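Local coordinates for protein Plm1 (Streptomyces sp. HK803, PDB 4HXY) that probably reduces a ketone of the growing polyketide chain with NADPH, as the ketoreductase domain of the first module of phoslactomycin biosynthesis, at residues 104-109 and 303-308; 206-209 and 215-218; 315-320 and 343-348. All blocks are in the same frame, centred on the assembly; numbering follows the deposited sequence.

Contact 1: residues 104-109 and 303-308; sequences DVRAAG and GALLLD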
loop_
_atom_site.group_PDB
_atom_site.type_symbol
_atom_site.label_atom_id
_atom_site.label_comp_id
_atom_site.label_asym_id
_atom_site.label_seq_id
_atom_site.Cartn_x
_atom_site.Cartn_y
_atom_site.Cartn_z
ATOM N N ASP A 104 8.226 -1.386 -9.011
ATOM C CA ASP A 104 9.255 -1.602 -8.000
ATOM C C ASP A 104 8.498 -1.624 -6.677
ATOM O O ASP A 104 7.966 -0.596 -6.249
ATOM C CB ASP A 104 10.290 -0.466 -8.029
ATOM C CG ASP A 104 11.381 -0.592 -6.972
ATOM O OD1 ASP A 104 11.189 -1.182 -5.893
ATOM O OD2 ASP A 104 12.472 -0.019 -7.215
ATOM N N VAL A 105 8.421 -2.802 -6.059
ATOM C CA VAL A 105 7.600 -2.980 -4.862
ATOM C C VAL A 105 8.121 -2.110 -3.726
ATOM O O VAL A 105 7.353 -1.427 -3.050
ATOM C CB VAL A 105 7.535 -4.473 -4.467
ATOM C CG1 VAL A 105 6.972 -4.674 -3.044
ATOM C CG2 VAL A 105 6.734 -5.240 -5.516
ATOM N N ARG A 106 9.430 -2.113 -3.518
ATOM C CA ARG A 106 9.989 -1.357 -2.397
ATOM C C ARG A 106 9.868 0.161 -2.583
ATOM O O ARG A 106 9.620 0.890 -1.627
ATOM C CB ARG A 106 11.413 -1.805 -2.123
ATOM C CG ARG A 106 11.403 -3.250 -1.625
ATOM C CD ARG A 106 12.736 -3.699 -1.114
ATOM N NE ARG A 106 12.784 -5.148 -0.899
ATOM C CZ ARG A 106 12.213 -5.814 0.113
ATOM N NH1 ARG A 106 12.360 -7.130 0.183
ATOM N NH2 ARG A 106 11.505 -5.199 1.058
ATOM N N ALA A 107 9.997 0.630 -3.812
ATOM C CA ALA A 107 9.854 2.049 -4.091
ATOM C C ALA A 107 8.449 2.548 -3.789
ATOM O O ALA A 107 8.255 3.691 -3.336
ATOM C CB ALA A 107 10.201 2.363 -5.545
ATOM N N ALA A 108 7.455 1.710 -4.080
ATOM C CA ALA A 108 6.057 2.040 -3.773
ATOM C C ALA A 108 5.832 2.327 -2.281
ATOM O O ALA A 108 5.015 3.184 -1.920
ATOM C CB ALA A 108 5.107 0.913 -4.273
ATOM N N GLY A 109 6.562 1.633 -1.418
ATOM C CA GLY A 109 6.493 1.865 0.024
ATOM C C GLY A 109 6.874 3.277 0.444
ATOM O O GLY A 109 6.362 3.808 1.427
ATOM N N GLY A 303 6.155 -11.374 3.742
ATOM C CA GLY A 303 5.226 -12.487 3.501
ATOM C C GLY A 303 4.717 -12.548 2.070
ATOM O O GLY A 303 4.748 -13.586 1.423
ATOM N N ALA A 304 4.228 -11.427 1.556
ATOM C CA ALA A 304 3.712 -11.404 0.199
ATOM C C ALA A 304 4.776 -11.706 -0.848
ATOM O O ALA A 304 4.497 -12.425 -1.824
ATOM C CB ALA A 304 3.048 -10.068 -0.087
ATOM N N LEU A 305 5.979 -11.153 -0.652
ATOM C CA LEU A 305 7.081 -11.355 -1.572
ATOM C C LEU A 305 7.502 -12.819 -1.558
ATOM O O LEU A 305 7.824 -13.383 -2.602
ATOM C CB LEU A 305 8.275 -10.485 -1.207
ATOM C CG LEU A 305 8.083 -9.009 -1.572
ATOM C CD1 LEU A 305 9.132 -8.133 -0.866
ATOM C CD2 LEU A 305 8.064 -8.728 -3.073
ATOM N N LEU A 306 7.505 -13.417 -0.373
ATOM C CA LEU A 306 7.886 -14.837 -0.256
ATOM C C LEU A 306 6.834 -15.708 -0.940
ATOM O O LEU A 306 7.177 -16.615 -1.714
ATOM C CB LEU A 306 8.041 -15.229 1.206
ATOM C CG LEU A 306 8.519 -16.654 1.510
ATOM C CD1 LEU A 306 9.853 -16.963 0.840
ATOM C CD2 LEU A 306 8.604 -16.842 3.015
ATOM N N LEU A 307 5.557 -15.393 -0.723
ATOM C CA LEU A 307 4.474 -16.139 -1.370
ATOM C C LEU A 307 4.556 -16.041 -2.886
ATOM O O LEU A 307 4.343 -17.018 -3.590
ATOM C CB LEU A 307 3.108 -15.657 -0.912
ATOM C CG LEU A 307 2.710 -16.024 0.517
ATOM C CD1 LEU A 307 1.634 -15.062 1.040
ATOM C CD2 LEU A 307 2.244 -17.477 0.603
ATOM N N ASP A 308 4.806 -14.838 -3.391
ATOM C CA ASP A 308 4.913 -14.606 -4.819
ATOM C C ASP A 308 6.048 -15.455 -5.396
ATOM O O ASP A 308 5.900 -16.082 -6.451
ATOM C CB ASP A 308 5.161 -13.113 -5.090
ATOM C CG ASP A 308 5.473 -12.813 -6.549
ATOM O OD1 ASP A 308 4.623 -13.025 -7.433
ATOM O OD2 ASP A 308 6.589 -12.354 -6.809
#
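Arg106 reaches across to helix 290-310 with its guanidinium, whose NH2 makes a salt bridge with OE2 of Glu302 while Leu305 CD1 lies over one face of the group. The methyl stands 3.5 Å from NH1 and 4.0 Å from CZ of Arg106; it packs on the face while the nitrogens at the end of the group are held by polar bonds, NH2 by Glu302. An extended aliphatic chain from CG to NE carries the charge this far, although the base of Arg106 does not point at the partner helix. The fork of Leu305 serves two neighbours: CD1 goes to the arginine, and Leu305 CD2 meets Val105 CG1 at 4.2 Å. Val105 CG1 stands anti to the backbone N (chi1 166°), and the valine and leucine side chains lie side by side, pointing opposite ways, rather than meeting end on. The backbones stay well apart, with 9.0 Å between the CA atoms of Val105 and Leu305, and only 118 Å² is buried in all. The interface is thus a light one, bridged by side chains.

Asp104 prepares the first turn of the helix that presents Val105 and Arg106. At the N-cap position, its OD1 accepts from Ala107 N at 3.0 Å with an N-H...O angle of 162°, the donor lying above the carboxylate plane. This bond satisfies an amide that has no earlier helical carbonyl to use.

The two helices belong to different halves of the chain, helix 290-310 to the Rossmann-fold KR domain and helix 105-120 to the N-terminal part, probably the structural subdomain known from modular ketoreductases. Helix 333-351 packs against both, through Ala344 on Ala108 and Arg348 on Leu305, while Leu307 turns to strand 270-275.

Contact 2: residues 206-209 and 215-218; sequences RVAE and RILL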
loop_
_atom_site.group_PDB
_atom_site.type_symbol
_atom_site.label_atom_id
_atom_site.label_comp_id
_atom_site.label_asym_id
_atom_site.label_seq_id
_atom_site.Cartn_x
_atom_site.Cartn_y
_atom_site.Cartn_z
ATOM N N ARG A 206 -16.436 -18.097 3.910
ATOM C CA ARG A 206 -16.990 -17.846 2.579
ATOM C C ARG A 206 -16.560 -18.923 1.590
ATOM O O ARG A 206 -17.387 -19.458 0.835
ATOM C CB ARG A 206 -16.567 -16.460 2.065
ATOM C CG ARG A 206 -17.003 -16.111 0.639
ATOM C CD ARG A 206 -18.484 -16.382 0.355
ATOM N NE ARG A 206 -19.385 -15.609 1.201
ATOM C CZ ARG A 206 -20.005 -14.474 0.855
ATOM N NH1 ARG A 206 -20.801 -13.884 1.736
ATOM N NH2 ARG A 206 -19.856 -13.927 -0.349
ATOM N N VAL A 207 -15.274 -19.250 1.614
ATOM C CA VAL A 207 -14.727 -20.303 0.758
ATOM C C VAL A 207 -15.391 -21.635 1.079
ATOM O O VAL A 207 -15.802 -22.375 0.177
ATOM C CB VAL A 207 -13.197 -20.409 0.931
ATOM C CG1 VAL A 207 -12.636 -21.630 0.171
ATOM C CG2 VAL A 207 -12.542 -19.155 0.449
ATOM N N ALA A 208 -15.504 -21.931 2.364
ATOM C CA ALA A 208 -16.077 -23.203 2.810
ATOM C C ALA A 208 -17.524 -23.350 2.350
ATOM O O ALA A 208 -17.929 -24.399 1.820
ATOM C CB ALA A 208 -15.976 -23.313 4.315
ATOM N N GLU A 209 -18.294 -22.287 2.536
ATOM C CA GLU A 209 -19.702 -22.226 2.103
ATOM C C GLU A 209 -19.909 -22.489 0.603
ATOM O O GLU A 209 -20.944 -23.035 0.183
ATOM C CB GLU A 209 -20.285 -20.850 2.462
ATOM C CG GLU A 209 -20.644 -20.714 3.928
ATOM C CD GLU A 209 -20.791 -19.263 4.377
ATOM O OE1 GLU A 209 -21.048 -18.381 3.524
ATOM O OE2 GLU A 209 -20.628 -19.009 5.594
ATOM N N ARG A 215 -9.353 -28.282 0.027
ATOM C CA ARG A 215 -8.648 -28.062 1.296
ATOM C C ARG A 215 -8.545 -26.581 1.597
ATOM O O ARG A 215 -8.207 -25.805 0.714
ATOM C CB ARG A 215 -7.227 -28.584 1.238
ATOM C CG ARG A 215 -7.099 -30.032 1.012
ATOM C CD ARG A 215 -5.736 -30.467 1.465
ATOM N NE ARG A 215 -5.471 -31.826 1.006
ATOM C CZ ARG A 215 -4.367 -32.495 1.289
ATOM N NH1 ARG A 215 -3.419 -31.932 2.041
ATOM N NH2 ARG A 215 -4.220 -33.725 0.818
ATOM N N ILE A 216 -8.814 -26.216 2.844
ATOM C CA ILE A 216 -8.656 -24.843 3.306
ATOM C C ILE A 216 -7.614 -24.834 4.418
ATOM O O ILE A 216 -7.766 -25.529 5.425
ATOM C CB ILE A 216 -9.993 -24.257 3.781
ATOM C CG1 ILE A 216 -10.994 -24.257 2.633
ATOM C CG2 ILE A 216 -9.800 -22.822 4.311
ATOM C CD1 ILE A 216 -12.421 -23.999 3.069
ATOM N N LEU A 217 -6.529 -24.103 4.199
ATOM C CA LEU A 217 -5.436 -24.009 5.165
ATOM C C LEU A 217 -5.381 -22.588 5.726
ATOM O O LEU A 217 -5.250 -21.612 4.970
ATOM C CB LEU A 217 -4.112 -24.359 4.514
ATOM C CG LEU A 217 -3.884 -25.794 4.007
ATOM C CD1 LEU A 217 -2.402 -26.006 3.839
ATOM C CD2 LEU A 217 -4.435 -26.824 4.971
ATOM N N LEU A 218 -5.485 -22.493 7.050
ATOM C CA LEU A 218 -5.458 -21.216 7.755
ATOM C C LEU A 218 -4.076 -21.095 8.373
ATOM O O LEU A 218 -3.678 -21.925 9.205
ATOM C CB LEU A 218 -6.517 -21.159 8.836
ATOM C CG LEU A 218 -7.957 -21.463 8.455
ATOM C CD1 LEU A 218 -8.803 -21.304 9.696
ATOM C CD2 LEU A 218 -8.484 -20.575 7.308
#
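This is a buried, wholly apolar contact between a helix and the strand that follows it, in which Ile216 of strand 215-220 presses on Val207 and Ala208 of helix 198-210. No hydrogen bond crosses between the two segments. The Ile216 CD1 methyl does most of the touching, at 3.7 Å from Val207 CG1 and 3.8 Å from Ala208 CB. It also lies 3.8 Å from Ala208 CA, so it rests against the helix backbone itself as well as on the side chains. CG1 of Ile216 is anti to the carbonyl carbon (chi1 -60°) and CD1 continues outward (chi2 167°), which extends CD1 from the sheet to the helix surface. Val207 overlaps it flank to flank, and Val207 CG1 comes within 4.0 Å of Ile216 CG1.

Together with strand 189-193, the helix and strand form a beta-alpha-beta unit of the Rossmann fold, the two strands lying parallel and adjacent. Gly195 and Gly197 lie in the turn after strand 189-193 and Gly200 in the first turn of helix 198-210, a pattern consistent with the glycine-rich motif that receives the dinucleotide in short-chain dehydrogenases. The side chain of Ile216 is about 13 Å from the bound NADPH, so it packs the unit without lining the cofactor site.

The CA atoms of Ala208 and Ile216 are 7.6 Å apart, consistent with the small side chain of Ala208. Ile236 of helix 229-237 touches both Ala208 and Ile216, and Ile192 of strand 189-193 adds to the same apolar cluster. Val207 is covered in turn by Trp184 and Pro186.

Contact 3: residues 315-320 and 343-348; sequences DDFVLF and DALARR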
loop_
_atom_site.group_PDB
_atom_site.type_symbol
_atom_site.label_atom_id
_atom_site.label_comp_id
_atom_site.label_asym_id
_atom_site.label_seq_id
_atom_site.Cartn_x
_atom_site.Cartn_y
_atom_site.Cartn_z
ATOM N N ASP A 315 -4.129 -19.981 -9.420
ATOM C CA ASP A 315 -5.399 -19.535 -9.977
ATOM C C ASP A 315 -5.712 -18.099 -9.546
ATOM O O ASP A 315 -6.341 -17.341 -10.300
ATOM C CB ASP A 315 -6.559 -20.427 -9.501
ATOM C CG ASP A 315 -6.489 -21.860 -10.053
ATOM O OD1 ASP A 315 -5.835 -22.069 -11.081
ATOM O OD2 ASP A 315 -7.118 -22.764 -9.456
ATOM N N ASP A 316 -5.351 -17.778 -8.300
ATOM C CA ASP A 316 -5.598 -16.475 -7.704
ATOM C C ASP A 316 -4.576 -16.149 -6.628
ATOM O O ASP A 316 -4.125 -17.034 -5.898
ATOM C CB ASP A 316 -7.013 -16.415 -7.109
ATOM C CG ASP A 316 -8.051 -16.142 -8.154
ATOM O OD1 ASP A 316 -7.932 -15.105 -8.858
ATOM O OD2 ASP A 316 -8.973 -16.982 -8.289
ATOM N N PHE A 317 -4.229 -14.874 -6.551
ATOM C CA PHE A 317 -3.283 -14.349 -5.571
ATOM C C PHE A 317 -3.879 -13.037 -5.099
ATOM O O PHE A 317 -3.824 -12.035 -5.829
ATOM C CB PHE A 317 -1.937 -14.146 -6.272
ATOM C CG PHE A 317 -0.805 -13.708 -5.382
ATOM C CD1 PHE A 317 -0.014 -14.628 -4.736
ATOM C CD2 PHE A 317 -0.462 -12.380 -5.299
ATOM C CE1 PHE A 317 1.070 -14.231 -3.952
ATOM C CE2 PHE A 317 0.634 -11.973 -4.522
ATOM C CZ PHE A 317 1.380 -12.904 -3.835
ATOM N N VAL A 318 -4.470 -13.073 -3.904
ATOM C CA VAL A 318 -5.344 -12.017 -3.415
ATOM C C VAL A 318 -4.685 -11.370 -2.213
ATOM O O VAL A 318 -4.454 -12.019 -1.195
ATOM C CB VAL A 318 -6.727 -12.553 -3.024
ATOM C CG1 VAL A 318 -7.671 -11.415 -2.594
ATOM C CG2 VAL A 318 -7.344 -13.318 -4.215
ATOM N N LEU A 319 -4.387 -10.092 -2.346
ATOM C CA LEU A 319 -3.753 -9.329 -1.253
ATOM C C LEU A 319 -4.754 -8.407 -0.548
ATOM O O LEU A 319 -5.479 -7.669 -1.195
ATOM C CB LEU A 319 -2.582 -8.521 -1.818
ATOM C CG LEU A 319 -1.538 -9.347 -2.577
ATOM C CD1 LEU A 319 -0.444 -8.453 -3.179
ATOM C CD2 LEU A 319 -0.917 -10.413 -1.705
ATOM N N PHE A 320 -4.814 -8.483 0.782
ATOM C CA PHE A 320 -5.657 -7.583 1.557
ATOM C C PHE A 320 -4.859 -6.353 1.957
ATOM O O PHE A 320 -4.029 -6.385 2.882
ATOM C CB PHE A 320 -6.218 -8.302 2.772
ATOM C CG PHE A 320 -7.504 -9.034 2.511
ATOM C CD1 PHE A 320 -7.817 -9.554 1.269
ATOM C CD2 PHE A 320 -8.436 -9.149 3.527
ATOM C CE1 PHE A 320 -9.032 -10.201 1.036
ATOM C CE2 PHE A 320 -9.663 -9.784 3.308
ATOM C CZ PHE A 320 -9.953 -10.328 2.066
ATOM N N ASP A 343 0.027 -3.207 -3.170
ATOM C CA ASP A 343 -0.622 -2.784 -4.403
ATOM C C ASP A 343 0.377 -2.889 -5.544
ATOM O O ASP A 343 0.023 -3.314 -6.641
ATOM C CB ASP A 343 -1.158 -1.350 -4.264
ATOM C CG ASP A 343 -2.155 -1.200 -3.114
ATOM O OD1 ASP A 343 -2.684 -2.228 -2.616
ATOM O OD2 ASP A 343 -2.441 -0.038 -2.697
ATOM N N ALA A 344 1.640 -2.536 -5.278
ATOM C CA ALA A 344 2.673 -2.611 -6.319
ATOM C C ALA A 344 3.005 -4.041 -6.694
ATOM O O ALA A 344 3.234 -4.319 -7.858
ATOM C CB ALA A 344 3.944 -1.882 -5.917
ATOM N N LEU A 345 3.024 -4.935 -5.705
ATOM C CA LEU A 345 3.310 -6.338 -5.968
ATOM C C LEU A 345 2.224 -6.926 -6.876
ATOM O O LEU A 345 2.552 -7.680 -7.788
ATOM C CB LEU A 345 3.394 -7.134 -4.678
ATOM C CG LEU A 345 3.607 -8.625 -4.843
ATOM C CD1 LEU A 345 4.886 -8.932 -5.611
ATOM C CD2 LEU A 345 3.585 -9.266 -3.454
ATOM N N ALA A 346 0.953 -6.591 -6.653
ATOM C CA ALA A 346 -0.083 -7.104 -7.538
ATOM C C ALA A 346 0.172 -6.645 -8.969
ATOM O O ALA A 346 0.027 -7.431 -9.904
ATOM C CB ALA A 346 -1.482 -6.726 -7.071
ATOM N N ARG A 347 0.528 -5.371 -9.149
ATOM C CA ARG A 347 0.842 -4.856 -10.494
ATOM C C ARG A 347 2.022 -5.613 -11.104
ATOM O O ARG A 347 2.000 -5.971 -12.284
ATOM C CB ARG A 347 1.145 -3.356 -10.452
ATOM C CG ARG A 347 -0.051 -2.505 -10.156
ATOM C CD ARG A 347 0.172 -1.016 -10.420
ATOM N NE ARG A 347 1.038 -0.397 -9.419
ATOM C CZ ARG A 347 2.304 -0.026 -9.608
ATOM N NH1 ARG A 347 2.909 -0.177 -10.796
ATOM N NH2 ARG A 347 2.965 0.524 -8.592
ATOM N N ARG A 348 3.038 -5.844 -10.293
ATOM C CA ARG A 348 4.257 -6.512 -10.736
ATOM C C ARG A 348 3.950 -7.926 -11.208
ATOM O O ARG A 348 4.410 -8.361 -12.277
ATOM C CB ARG A 348 5.315 -6.523 -9.635
ATOM C CG ARG A 348 6.685 -6.947 -10.102
ATOM C CD ARG A 348 7.661 -7.040 -8.957
ATOM N NE ARG A 348 7.502 -8.274 -8.186
ATOM C CZ ARG A 348 8.265 -8.627 -7.159
ATOM N NH1 ARG A 348 9.237 -7.832 -6.733
ATOM N NH2 ARG A 348 8.066 -9.793 -6.560
#
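Strand 316-322 and helix 333-351 belong to the KR Rossmann domain, and here the helix lies over the sheet with Leu345 directed at Phe317 and Leu319 and Ala346 beside it. The short segments run nearly antiparallel, at 163° between their directions, and their axes come within 9.3 Å. Leu345 CD2 is the central atom. It approaches the Phe317 ring at the edge, near the ring plane, 4.1 Å from CE2, and it lies 4.1 Å from Leu319 CD1 as well. The side chains of Phe317 and Leu319 run roughly perpendicular to that of Leu345. CG of Leu345 is anti to the backbone N (chi1 177°), which carries CG toward the Phe317 ring and leaves CD2 as the branch that touches the strand side chains.

Leu319 sends CD1 further along the helix surface, to 4.2 Å from Ala346 N and 4.4 Å from Ala346 CB. This methyl thus lies close to the helix backbone, and the CA atoms of Leu319 and Ala346 are 7.6 Å apart.

Strand 316-322 pairs in parallel with strand 357-361, which comes after the helix, so the three elements make a beta-alpha-beta unit as expected of the short-chain dehydrogenase fold. In that family the corresponding helix ordinarily carries the catalytic tyrosine. Alternation along the strand sends Phe317 and Leu319 to the helix, while the CB of Phe320 points away from it, and Phe320 lines the NADPH pocket.

Polar and aromatic ties flank the apolar core. Asp343 OD1 is hydrogen-bonded to both Ser321 OG and Ser358 OG, joining the helix to the two strands beneath it. Phe317, besides its edge contact with Leu345, enters a cation-pi interaction with Arg349, one turn on from Leu345.

From the N terminus, residues 104-109 come first and wait nearly two hundred residues for 303-308, so contact 1 closes by far the longest loop and joins the N-terminal part of the chain to the KR domain. Contact 2 opens and closes within that loop, toward one side of the Rossmann sheet, where strand 215-220 lies between strands 189-193 and 242-247, with its centre 25 Å from that of contact 1. Contact 3 follows in series and spans 22 residues farther along the same sheet, helix 290-310 leading into strand 316-322. Contacts 1 and 3 touch: Asp308 OD2 forms a salt bridge with Arg348 NH2 at 3.0 Å, and Ala304 CB packs on Leu345 CD2.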